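Local coordinates for protein diaminopimelate decarboxylase (Helicobacter pylori, PDB 2QGH) that catalyses the pyridoxal-phosphate-dependent decarboxylation of meso-diaminopimelate to L-lysine, the last step of lysine biosynthesis, at residues A[121-131]-A[146-155]; A[31-40]-A[401-409]. All blocks are in the same frame, centred on the assembly; numbering follows the deposited sequence.

Overall arrangement
Fold type III decarboxylases of this kind join an eight-stranded alpha/beta barrel to a C-terminal beta domain, and the two contacts sample one part each. From the N terminus, the chain first lays down strand 35-39 of the mixed sheet, then enters the barrel. There interaction 1 closes a short loop, 14 residues that are nearly all helix, between barrel strands 127-130 and 150-155. The chain leaves the barrel, builds the rest of the mixed sheet and returns in 401-409 to meet 31-40, so interaction 2 spans 360 residues and encloses interaction 1 without crossing it. Their nearest atoms stay about 22 Å apart.

Interaction 1 (A[121-131]-A[146-155]); sequences LKLNILFLNVE and LGIKARISIR. With GOL (glycerol), chain D.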
# COMPACT_ATOMS: atom_id res chain seq x y z
N LEU A 121 28.04 8.08 -2.24
CA LEU A 121 29.40 8.55 -1.99
C LEU A 121 29.91 9.40 -3.14
O LEU A 121 30.67 10.35 -2.94
CB LEU A 121 30.34 7.37 -1.78
CG LEU A 121 30.10 6.47 -0.57
CD1 LEU A 121 31.13 5.36 -0.59
CD2 LEU A 121 30.19 7.28 0.72
N LYS A 122 29.50 9.05 -4.35
CA LYS A 122 29.91 9.77 -5.54
C LYS A 122 29.16 11.09 -5.73
O LYS A 122 29.57 11.93 -6.52
CB LYS A 122 29.67 8.90 -6.77
CG LYS A 122 30.68 7.79 -6.97
CD LYS A 122 30.06 6.63 -7.75
CE LYS A 122 28.95 7.09 -8.70
NZ LYS A 122 29.43 8.10 -9.69
N LEU A 123 28.06 11.25 -5.00
CA LEU A 123 27.23 12.44 -5.10
C LEU A 123 27.56 13.47 -4.02
O LEU A 123 26.94 14.54 -3.95
CB LEU A 123 25.76 12.04 -5.04
CG LEU A 123 25.34 11.19 -6.24
CD1 LEU A 123 23.94 10.63 -6.02
CD2 LEU A 123 25.41 12.03 -7.50
N ASN A 124 28.52 13.14 -3.18
CA ASN A 124 28.98 14.04 -2.13
C ASN A 124 27.91 14.57 -1.19
O ASN A 124 27.86 15.77 -0.91
CB ASN A 124 29.72 15.22 -2.77
CG ASN A 124 30.80 14.77 -3.73
OD1 ASN A 124 31.69 14.01 -3.36
ND2 ASN A 124 30.73 15.23 -4.98
N ILE A 125 27.05 13.69 -0.69
CA ILE A 125 26.01 14.12 0.24
C ILE A 125 26.63 14.39 1.61
O ILE A 125 27.83 14.17 1.80
CB ILE A 125 24.90 13.06 0.35
CG1 ILE A 125 25.46 11.73 0.83
CG2 ILE A 125 24.24 12.90 -1.00
CD1 ILE A 125 24.37 10.74 1.24
N LEU A 126 25.85 14.89 2.57
CA LEU A 126 26.42 15.21 3.89
C LEU A 126 27.02 14.00 4.59
O LEU A 126 28.18 14.00 4.98
CB LEU A 126 25.38 15.86 4.80
CG LEU A 126 25.84 17.11 5.56
CD1 LEU A 126 24.86 17.41 6.67
CD2 LEU A 126 27.22 16.91 6.14
N PHE A 127 26.22 12.96 4.76
CA PHE A 127 26.76 11.77 5.39
C PHE A 127 25.80 10.61 5.25
O PHE A 127 24.63 10.80 4.92
CB PHE A 127 27.09 12.02 6.88
CG PHE A 127 25.91 12.45 7.74
CD1 PHE A 127 24.78 11.64 7.87
CD2 PHE A 127 25.97 13.62 8.49
CE1 PHE A 127 23.74 12.00 8.73
CE2 PHE A 127 24.94 13.98 9.36
CZ PHE A 127 23.82 13.17 9.48
N LEU A 128 26.34 9.41 5.46
CA LEU A 128 25.55 8.19 5.42
C LEU A 128 25.31 7.82 6.88
O LEU A 128 26.25 7.74 7.67
CB LEU A 128 26.31 7.06 4.72
CG LEU A 128 26.11 6.89 3.21
CD1 LEU A 128 26.76 8.02 2.45
CD2 LEU A 128 26.71 5.57 2.76
N ASN A 129 24.05 7.63 7.24
CA ASN A 129 23.69 7.28 8.60
C ASN A 129 23.56 5.78 8.64
O ASN A 129 22.57 5.22 8.17
CB ASN A 129 22.38 7.97 8.97
CG ASN A 129 22.10 7.94 10.45
OD1 ASN A 129 23.00 8.17 11.27
ND2 ASN A 129 20.86 7.67 10.82
N VAL A 130 24.57 5.11 9.19
CA VAL A 130 24.58 3.65 9.22
C VAL A 130 23.81 3.05 10.39
O VAL A 130 23.82 3.58 11.51
CB VAL A 130 26.03 3.11 9.20
CG1 VAL A 130 26.91 4.05 8.39
CG2 VAL A 130 26.56 2.95 10.58
N GLU A 131 23.15 1.93 10.12
CA GLU A 131 22.34 1.26 11.12
C GLU A 131 22.91 -0.08 11.58
O GLU A 131 22.38 -0.69 12.50
CB GLU A 131 20.93 1.07 10.57
CG GLU A 131 20.37 2.31 9.87
CD GLU A 131 19.09 2.83 10.51
OE1 GLU A 131 18.48 3.75 9.93
OE2 GLU A 131 18.71 2.33 11.59
N LEU A 146 36.81 3.65 -4.17
CA LEU A 146 36.61 4.93 -4.85
C LEU A 146 37.67 5.93 -4.39
O LEU A 146 37.76 7.04 -4.92
CB LEU A 146 35.21 5.49 -4.55
CG LEU A 146 34.00 4.70 -5.06
CD1 LEU A 146 32.72 5.33 -4.51
CD2 LEU A 146 33.98 4.71 -6.59
N GLY A 147 38.48 5.52 -3.42
CA GLY A 147 39.54 6.37 -2.91
C GLY A 147 39.10 7.60 -2.14
O GLY A 147 39.80 8.62 -2.16
N ILE A 148 37.96 7.53 -1.45
CA ILE A 148 37.47 8.66 -0.67
C ILE A 148 37.26 8.29 0.80
O ILE A 148 37.21 7.12 1.16
CB ILE A 148 36.12 9.19 -1.21
CG1 ILE A 148 34.99 8.25 -0.81
CG2 ILE A 148 36.18 9.33 -2.72
CD1 ILE A 148 33.63 8.72 -1.25
N LYS A 149 37.15 9.32 1.64
CA LYS A 149 36.93 9.13 3.07
C LYS A 149 35.46 9.48 3.27
O LYS A 149 35.07 10.64 3.26
CB LYS A 149 37.83 10.10 3.86
CG LYS A 149 38.15 9.68 5.30
CD LYS A 149 39.19 10.65 5.89
CE LYS A 149 39.87 10.10 7.13
NZ LYS A 149 38.95 10.00 8.29
N ALA A 150 34.64 8.45 3.45
CA ALA A 150 33.20 8.63 3.62
C ALA A 150 32.76 9.21 4.97
O ALA A 150 33.07 8.66 6.02
CB ALA A 150 32.49 7.31 3.37
N ARG A 151 32.04 10.33 4.91
CA ARG A 151 31.51 10.96 6.12
C ARG A 151 30.33 10.11 6.56
O ARG A 151 29.42 9.86 5.79
CB ARG A 151 31.01 12.38 5.84
CG ARG A 151 32.11 13.41 5.59
CD ARG A 151 31.57 14.84 5.60
NE ARG A 151 30.75 15.15 4.44
CZ ARG A 151 31.23 15.42 3.23
NH1 ARG A 151 32.54 15.45 3.02
NH2 ARG A 151 30.41 15.67 2.22
N ILE A 152 30.35 9.63 7.80
CA ILE A 152 29.24 8.82 8.27
C ILE A 152 28.73 9.30 9.62
O ILE A 152 29.41 10.00 10.36
CB ILE A 152 29.62 7.31 8.39
CG1 ILE A 152 30.72 7.12 9.43
CG2 ILE A 152 30.06 6.77 7.04
CD1 ILE A 152 30.21 6.61 10.75
N SER A 153 27.49 8.92 9.92
CA SER A 153 26.85 9.23 11.18
C SER A 153 26.40 7.86 11.67
O SER A 153 26.25 6.95 10.87
CB SER A 153 25.64 10.14 10.95
OG SER A 153 24.89 10.32 12.15
N ILE A 154 26.21 7.69 12.97
CA ILE A 154 25.77 6.40 13.44
C ILE A 154 24.49 6.57 14.23
O ILE A 154 24.42 7.39 15.14
CB ILE A 154 26.85 5.70 14.30
CG1 ILE A 154 28.05 5.35 13.40
CG2 ILE A 154 26.30 4.42 14.91
CD1 ILE A 154 29.13 4.53 14.07
N ARG A 155 23.48 5.80 13.86
CA ARG A 155 22.18 5.86 14.52
C ARG A 155 22.17 4.94 15.73
O ARG A 155 22.42 3.74 15.61
CB ARG A 155 21.08 5.44 13.55
CG ARG A 155 19.69 5.47 14.15
CD ARG A 155 18.61 5.17 13.11
NE ARG A 155 17.28 5.28 13.69
CZ ARG A 155 16.14 5.12 13.02
NH1 ARG A 155 16.15 4.84 11.72
NH2 ARG A 155 14.98 5.24 13.65
C1 GOL D . 29.61 11.82 0.30
O1 GOL D . 30.62 12.10 -0.66
C2 GOL D . 30.18 10.89 1.36
O2 GOL D . 31.30 11.52 1.99
C3 GOL D . 29.11 10.58 2.40
O3 GOL D . 29.65 9.69 3.37
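Backbone hydrogen bonds join the two strands, among them Leu128 N to Arg151 O (3.1 Å), Ser153 N to Leu128 O and Val130 N to Ser153 O; Arg155 N to Val130 O, at 3.3 Å, is the longest of the set. Among polar side chains, Arg151 bends at chi3 (-71°) and reaches the carbonyls of the run leading into strand 127-130, giving NE to Leu126 O at 2.9 Å and a weak bond from NH2 to Ile125 O. Glycerol, probably from the crystallisation liquor, lies over one face of this guanidinium and accepts a bond from Arg151 N. Strands 127-130 and 150-155, with helix 133-146 between them, form a right-handed beta-alpha-beta unit of the alpha/beta barrel that carries the pyridoxal phosphate. On the face with Asn129, Ser153 OG turns anti to its own N (chi1 172°) and donates to Asn129 OD1 at 3.0 Å, while also pairing with Ser201 OG on the next strand. Ser153 CB meanwhile sits over a face of the Phe127 ring, a CH-pi contact 3.6 Å from the centroid. Apolar contacts occupy the other face, where Val130 CG2 meets Ile154 CG1, and the start of strand 150-155, where Leu121 CD2, from the end of helix 114-122, touches Ala150 CB at 3.5 Å. In the salt bridge, extended Arg155 presents NH1 to the syn lone pair of Glu131 OE1 (3.1 Å), while Glu131 OE2 is hydrogen-bonded to Gly178 N; Arg155 NH2 binds His205 O, and its side chain touches the cofactor.

Interaction 2 (A[31-40]-A[401-409]); sequences HKTPFYLYDF and KIRVIRKRE
Arg408 reaches the loop before strand 35-39 and meets two of its carbonyls, while Ile405 and its neighbours pack farther along the strand. The setting is the mixed beta sheet of the C-terminal domain: strand 393-397 lies between the two segments, parallel to 35-39 and antiparallel to 402-406, so the two segments do not pair by backbone, and side chains from one or both make the contact. The chain turns a corner at Ile405, where Ile405 and Arg406 both face Glu394 in a classic beta bulge. From CB, the Arg408 side chain runs toward 31-40, with CG anti to the backbone N (chi1 -169°) and CD continuing that line; the side chain as a whole also touches Leu393 of strand 393-397. A bend at chi3 (-52°) then swings NE and CZ round, placing CZ 3.8 Å from both Pro34 O and Lys32 O. At the tip NH1 donates to Pro34 O over 2.9 Å, with the acceptor in the guanidinium plane and the N-H pointing almost straight at it (162°). NH2 comes within 2.6 Å of Lys32 O. The two carbonyls thus meet different nitrogens of one flat group, across the cis peptide that precedes Pro34. The apolar part centres on Ile405 CD1, 3.8 Å from Tyr38 CD1 and 4.0 Å from Phe40 CZ. Tyr38 OH bonds to Glu394, and Arg403 forms a salt bridge with Glu398. Near the start of strand 402-404, Ile402 crosses Leu37 at about a right angle, their CD1 atoms 4.1 Å apart.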
# COMPACT_ATOMS: atom_id res chain seq x y z
N HIS A 31 -10.97 20.11 -13.44
CA HIS A 31 -10.32 18.92 -12.90
C HIS A 31 -11.32 17.94 -12.29
O HIS A 31 -12.20 18.31 -11.52
CB HIS A 31 -9.27 19.31 -11.86
CG HIS A 31 -8.07 20.00 -12.45
ND1 HIS A 31 -7.70 21.28 -12.11
CD2 HIS A 31 -7.18 19.58 -13.38
CE1 HIS A 31 -6.63 21.63 -12.80
NE2 HIS A 31 -6.29 20.62 -13.58
N LYS A 32 -11.16 16.67 -12.65
CA LYS A 32 -12.04 15.61 -12.17
C LYS A 32 -11.48 14.98 -10.90
O LYS A 32 -10.26 14.93 -10.73
CB LYS A 32 -12.19 14.55 -13.27
CG LYS A 32 -12.56 13.15 -12.78
CD LYS A 32 -13.97 13.08 -12.21
CE LYS A 32 -14.34 11.66 -11.82
NZ LYS A 32 -14.28 10.74 -13.00
N THR A 33 -12.36 14.52 -10.02
CA THR A 33 -11.96 13.87 -8.77
C THR A 33 -11.63 12.38 -9.00
O THR A 33 -12.01 11.80 -10.01
CB THR A 33 -13.08 13.95 -7.70
OG1 THR A 33 -14.27 13.34 -8.21
CG2 THR A 33 -13.36 15.39 -7.32
N PRO A 34 -10.90 11.75 -8.06
CA PRO A 34 -10.39 12.35 -6.82
C PRO A 34 -8.97 12.85 -7.07
O PRO A 34 -8.29 12.40 -8.00
CB PRO A 34 -10.41 11.18 -5.84
CG PRO A 34 -9.99 10.02 -6.74
CD PRO A 34 -10.78 10.27 -8.02
N PHE A 35 -8.52 13.80 -6.27
CA PHE A 35 -7.17 14.29 -6.45
C PHE A 35 -6.59 14.86 -5.17
O PHE A 35 -7.31 15.11 -4.20
CB PHE A 35 -7.11 15.35 -7.56
CG PHE A 35 -8.06 16.51 -7.37
CD1 PHE A 35 -9.30 16.52 -8.01
CD2 PHE A 35 -7.70 17.61 -6.60
CE1 PHE A 35 -10.16 17.61 -7.89
CE2 PHE A 35 -8.56 18.70 -6.47
CZ PHE A 35 -9.79 18.71 -7.12
N TYR A 36 -5.28 15.04 -5.16
CA TYR A 36 -4.62 15.63 -4.01
C TYR A 36 -4.45 17.12 -4.30
O TYR A 36 -4.09 17.51 -5.41
CB TYR A 36 -3.26 14.97 -3.80
CG TYR A 36 -3.31 13.64 -3.08
CD1 TYR A 36 -3.49 13.59 -1.70
CD2 TYR A 36 -3.17 12.44 -3.77
CE1 TYR A 36 -3.53 12.38 -1.02
CE2 TYR A 36 -3.21 11.21 -3.10
CZ TYR A 36 -3.38 11.20 -1.72
OH TYR A 36 -3.38 10.01 -1.04
N LEU A 37 -4.73 17.95 -3.30
CA LEU A 37 -4.58 19.40 -3.43
C LEU A 37 -3.69 19.91 -2.29
O LEU A 37 -3.97 19.66 -1.11
CB LEU A 37 -5.95 20.10 -3.36
CG LEU A 37 -5.97 21.62 -3.56
CD1 LEU A 37 -5.46 21.98 -4.94
CD2 LEU A 37 -7.39 22.14 -3.36
N TYR A 38 -2.62 20.62 -2.65
CA TYR A 38 -1.68 21.13 -1.65
C TYR A 38 -1.61 22.65 -1.55
O TYR A 38 -1.38 23.33 -2.55
CB TYR A 38 -0.27 20.62 -1.94
CG TYR A 38 -0.13 19.12 -1.98
CD1 TYR A 38 -0.43 18.40 -3.14
CD2 TYR A 38 0.27 18.41 -0.84
CE1 TYR A 38 -0.32 17.01 -3.16
CE2 TYR A 38 0.37 17.04 -0.85
CZ TYR A 38 0.07 16.33 -2.01
OH TYR A 38 0.16 14.96 -1.99
N ASP A 39 -1.79 23.16 -0.34
CA ASP A 39 -1.68 24.60 -0.08
C ASP A 39 -0.20 24.76 0.22
O ASP A 39 0.25 24.48 1.32
CB ASP A 39 -2.48 25.01 1.15
CG ASP A 39 -2.54 26.52 1.33
OD1 ASP A 39 -1.57 27.22 0.94
OD2 ASP A 39 -3.55 27.02 1.87
N PHE A 40 0.56 25.21 -0.77
CA PHE A 40 2.00 25.36 -0.61
C PHE A 40 2.46 26.32 0.49
O PHE A 40 3.52 26.10 1.09
CB PHE A 40 2.62 25.71 -1.97
CG PHE A 40 3.05 24.50 -2.77
CD1 PHE A 40 2.47 23.25 -2.56
CD2 PHE A 40 4.02 24.61 -3.77
CE1 PHE A 40 2.85 22.14 -3.32
CE2 PHE A 40 4.40 23.50 -4.53
CZ PHE A 40 3.81 22.26 -4.30
N LYS A 401 -3.17 30.84 -7.51
CA LYS A 401 -2.71 30.05 -8.65
C LYS A 401 -2.88 28.55 -8.42
O LYS A 401 -2.43 28.01 -7.41
CB LYS A 401 -1.23 30.34 -8.93
CG LYS A 401 -0.93 31.74 -9.45
CD LYS A 401 -1.42 31.92 -10.88
CE LYS A 401 -0.72 33.10 -11.55
NZ LYS A 401 0.76 32.91 -11.55
N ILE A 402 -3.52 27.87 -9.36
CA ILE A 402 -3.73 26.43 -9.27
C ILE A 402 -3.01 25.77 -10.43
O ILE A 402 -3.37 25.99 -11.58
CB ILE A 402 -5.22 26.05 -9.36
CG1 ILE A 402 -5.93 26.42 -8.06
CG2 ILE A 402 -5.36 24.55 -9.65
CD1 ILE A 402 -5.58 25.54 -6.88
N ARG A 403 -2.00 24.96 -10.13
CA ARG A 403 -1.26 24.27 -11.18
C ARG A 403 -1.06 22.79 -10.82
O ARG A 403 -1.02 22.42 -9.65
CB ARG A 403 0.09 24.95 -11.39
CG ARG A 403 1.08 24.74 -10.27
CD ARG A 403 2.12 25.84 -10.25
NE ARG A 403 3.18 25.56 -9.29
CZ ARG A 403 4.15 24.67 -9.49
NH1 ARG A 403 5.08 24.48 -8.57
NH2 ARG A 403 4.19 23.97 -10.62
N VAL A 404 -0.93 21.96 -11.85
CA VAL A 404 -0.73 20.53 -11.68
C VAL A 404 0.72 20.22 -11.33
O VAL A 404 1.64 20.69 -12.01
CB VAL A 404 -1.13 19.75 -12.99
CG1 VAL A 404 -0.78 20.58 -14.20
CG2 VAL A 404 -0.42 18.41 -13.06
N ILE A 405 0.92 19.45 -10.26
CA ILE A 405 2.27 19.08 -9.86
C ILE A 405 2.53 17.59 -10.10
O ILE A 405 3.64 17.10 -9.89
CB ILE A 405 2.59 19.49 -8.39
CG1 ILE A 405 1.56 18.92 -7.42
CG2 ILE A 405 2.63 21.01 -8.29
CD1 ILE A 405 1.92 19.20 -5.96
N ARG A 406 1.50 16.87 -10.52
CA ARG A 406 1.61 15.46 -10.90
C ARG A 406 0.41 15.11 -11.77
O ARG A 406 -0.73 15.09 -11.30
CB ARG A 406 1.65 14.50 -9.71
CG ARG A 406 1.92 13.06 -10.18
CD ARG A 406 1.97 12.03 -9.06
NE ARG A 406 0.65 11.73 -8.52
CZ ARG A 406 0.41 10.81 -7.59
NH1 ARG A 406 1.42 10.09 -7.09
NH2 ARG A 406 -0.83 10.59 -7.16
N LYS A 407 0.66 14.83 -13.03
CA LYS A 407 -0.43 14.49 -13.92
C LYS A 407 -1.05 13.17 -13.50
O LYS A 407 -0.36 12.30 -12.97
CB LYS A 407 0.07 14.41 -15.36
CG LYS A 407 -1.03 14.15 -16.39
CD LYS A 407 -1.98 15.35 -16.50
CE LYS A 407 -2.98 15.48 -15.33
NZ LYS A 407 -4.08 14.47 -15.32
N ARG A 408 -2.35 13.01 -13.71
CA ARG A 408 -3.00 11.76 -13.36
C ARG A 408 -2.51 10.67 -14.30
O ARG A 408 -2.19 10.92 -15.46
CB ARG A 408 -4.52 11.87 -13.47
CG ARG A 408 -5.24 10.68 -12.85
CD ARG A 408 -6.70 10.66 -13.22
NE ARG A 408 -7.34 11.94 -12.93
CZ ARG A 408 -7.59 12.42 -11.72
NH1 ARG A 408 -7.27 11.73 -10.62
NH2 ARG A 408 -8.17 13.61 -11.60
N GLU A 409 -2.46 9.44 -13.79
CA GLU A 409 -2.00 8.31 -14.58
C GLU A 409 -3.08 7.83 -15.56
O GLU A 409 -4.26 7.75 -15.22
CB GLU A 409 -1.63 7.18 -13.63
CG GLU A 409 -0.29 6.55 -13.87
CD GLU A 409 0.19 5.79 -12.65
OE1 GLU A 409 -0.68 5.19 -11.98
OE2 GLU A 409 1.41 5.79 -12.38